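Local structure of gamma-hexachlorocyclohexane dehydrochlorinase (Novosphingobium barchaimii LL02, 5KVB) at residues R34-L39 against G62-V67. The protein probably converts the pollutant gamma-hexachlorocyclohexane (lindane) to a tetrachlorocyclohexadiene by two successive 1,2-anti dehydrochlorinations. Residues are numbered along the deposited sequence; the frame is centred on the assembly and turned at random.
Sequences RQEGRL and GALDLV
Leu64, on helix 59-71, meets both Glu36 and Leu39 of the short helix 36-40 through a single methyl, CD2. With CG beside the backbone N (chi1 -68°) and CD1 trans to CA (chi2 -176°), Leu64 turns CD2 toward the short helix. CD2 of Leu64 lies 3.8 Å from CG of Glu36, against the aliphatic part of that acid. Leu39 and Leu64 run past one another in opposite senses, with CD2 of Leu39 3.8 Å from CD2 of Leu64. Beyond CG the chain of Glu36 is extended (chi2 177°) and carries the carboxylate across Leu64, where OE2 accepts a hydrogen bond from ND2 of Asn68, which also bonds to the carbonyl O of Leu64. One turn after Leu64, Val67 offers CG2 to CD2 of Leu39 at 3.9 Å, tip to tip; Val31 of helix 10-33 touches both residues, and Trp49 of strand 47-51 also packs on Val67. The side chain of Val67 is about 9 Å from those of Asp32 and His80, the probable catalytic residues of this SnoaL-like, NTF2-clan fold. Across the two segments there is no hydrogen bond or salt bridge: methyl and methylene contacts join the helices, while the acid at the exposed margin is tied to helix 59-71 through Asn68.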
loop_
_atom_site.group_PDB
_atom_site.type_symbol
_atom_site.label_atom_id
_atom_site.label_comp_id
_atom_site.label_asym_id
_atom_site.label_seq_id
_atom_site.Cartn_x
_atom_site.Cartn_y
_atom_site.Cartn_z
ATOM N N ARG A 34 -16.641 9.380 -1.611
ATOM C CA ARG A 34 -18.070 9.436 -1.942
ATOM C C ARG A 34 -18.259 10.029 -3.349
ATOM O O ARG A 34 -19.044 10.962 -3.555
ATOM C CB ARG A 34 -18.836 10.217 -0.852
ATOM C CG ARG A 34 -18.579 9.649 0.541
ATOM C CD ARG A 34 -19.574 10.114 1.599
ATOM N NE ARG A 34 -19.325 9.411 2.857
ATOM C CZ ARG A 34 -20.026 9.578 3.975
ATOM N NH1 ARG A 34 -21.035 10.436 4.010
ATOM N NH2 ARG A 34 -19.715 8.879 5.056
ATOM N N GLN A 35 -17.516 9.469 -4.309
ATOM C CA GLN A 35 -17.605 9.814 -5.726
ATOM C C GLN A 35 -18.469 8.796 -6.463
ATOM O O GLN A 35 -18.010 7.705 -6.819
ATOM C CB GLN A 35 -16.210 9.875 -6.374
ATOM C CG GLN A 35 -15.324 10.997 -5.841
ATOM C CD GLN A 35 -13.868 10.891 -6.289
ATOM O OE1 GLN A 35 -13.460 9.913 -6.926
ATOM N NE2 GLN A 35 -13.075 11.897 -5.937
ATOM N N GLU A 36 -19.727 9.146 -6.700
ATOM C CA GLU A 36 -20.664 8.170 -7.239
ATOM C C GLU A 36 -20.327 7.775 -8.671
ATOM O O GLU A 36 -20.489 6.615 -9.036
ATOM C CB GLU A 36 -22.096 8.698 -7.136
ATOM C CG GLU A 36 -22.659 8.587 -5.722
ATOM C CD GLU A 36 -24.047 9.178 -5.595
ATOM O OE1 GLU A 36 -24.316 10.221 -6.229
ATOM O OE2 GLU A 36 -24.876 8.585 -4.872
ATOM N N GLY A 37 -19.825 8.715 -9.470
ATOM C CA GLY A 37 -19.424 8.426 -10.835
ATOM C C GLY A 37 -18.295 7.406 -10.936
ATOM O O GLY A 37 -18.369 6.446 -11.709
ATOM N N ARG A 38 -17.247 7.615 -10.148
ATOM C CA ARG A 38 -16.117 6.695 -10.138
ATOM C C ARG A 38 -16.564 5.315 -9.660
ATOM O O ARG A 38 -16.221 4.302 -10.272
ATOM C CB ARG A 38 -14.981 7.226 -9.249
ATOM C CG ARG A 38 -13.766 6.287 -9.184
ATOM C CD ARG A 38 -12.670 6.767 -8.211
ATOM N NE ARG A 38 -12.200 8.121 -8.511
ATOM C CZ ARG A 38 -11.158 8.408 -9.282
ATOM N NH1 ARG A 38 -10.438 7.447 -9.843
ATOM N NH2 ARG A 38 -10.816 9.678 -9.487
ATOM N N LEU A 39 -17.334 5.275 -8.583
ATOM C CA LEU A 39 -17.768 4.006 -8.010
ATOM C C LEU A 39 -18.697 3.220 -8.941
ATOM O O LEU A 39 -18.616 1.990 -9.005
ATOM C CB LEU A 39 -18.460 4.245 -6.659
ATOM C CG LEU A 39 -18.926 3.028 -5.854
ATOM C CD1 LEU A 39 -17.799 2.014 -5.585
ATOM C CD2 LEU A 39 -19.541 3.486 -4.546
ATOM N N GLY A 62 -26.749 -1.169 -7.460
ATOM C CA GLY A 62 -26.672 -1.887 -6.203
ATOM C C GLY A 62 -25.536 -1.404 -5.314
ATOM O O GLY A 62 -25.697 -1.267 -4.089
ATOM N N ALA A 63 -24.381 -1.161 -5.926
ATOM C CA ALA A 63 -23.230 -0.604 -5.217
ATOM C C ALA A 63 -23.579 0.742 -4.585
ATOM O O ALA A 63 -23.263 0.989 -3.415
ATOM C CB ALA A 63 -22.031 -0.460 -6.179
ATOM N N LEU A 64 -24.248 1.607 -5.341
ATOM C CA LEU A 64 -24.633 2.914 -4.803
ATOM C C LEU A 64 -25.719 2.796 -3.729
ATOM O O LEU A 64 -25.736 3.570 -2.766
ATOM C CB LEU A 64 -25.086 3.837 -5.936
ATOM C CG LEU A 64 -23.958 4.246 -6.889
ATOM C CD1 LEU A 64 -24.462 5.235 -7.934
ATOM C CD2 LEU A 64 -22.781 4.832 -6.122
ATOM N N ASP A 65 -26.615 1.825 -3.873
ATOM C CA ASP A 65 -27.624 1.572 -2.847
ATOM C C ASP A 65 -26.974 1.165 -1.522
ATOM O O ASP A 65 -27.330 1.665 -0.452
ATOM C CB ASP A 65 -28.586 0.483 -3.316
ATOM C CG ASP A 65 -29.787 0.334 -2.405
ATOM O OD1 ASP A 65 -30.360 1.371 -2.001
ATOM O OD2 ASP A 65 -30.156 -0.817 -2.096
ATOM N N LEU A 66 -26.010 0.259 -1.598
ATOM C CA LEU A 66 -25.296 -0.205 -0.417
ATOM C C LEU A 66 -24.587 0.932 0.309
ATOM O O LEU A 66 -24.694 1.050 1.530
ATOM C CB LEU A 66 -24.276 -1.288 -0.801
ATOM C CG LEU A 66 -23.322 -1.748 0.313
ATOM C CD1 LEU A 66 -24.106 -2.369 1.475
ATOM C CD2 LEU A 66 -22.282 -2.718 -0.236
ATOM N N VAL A 67 -23.851 1.766 -0.418
ATOM C CA VAL A 67 -23.098 2.802 0.279
ATOM C C VAL A 67 -24.013 3.948 0.743
ATOM O O VAL A 67 -23.867 4.426 1.866
ATOM C CB VAL A 67 -21.923 3.340 -0.571
ATOM C CG1 VAL A 67 -20.875 2.252 -0.744
ATOM C CG2 VAL A 67 -22.390 3.839 -1.924
#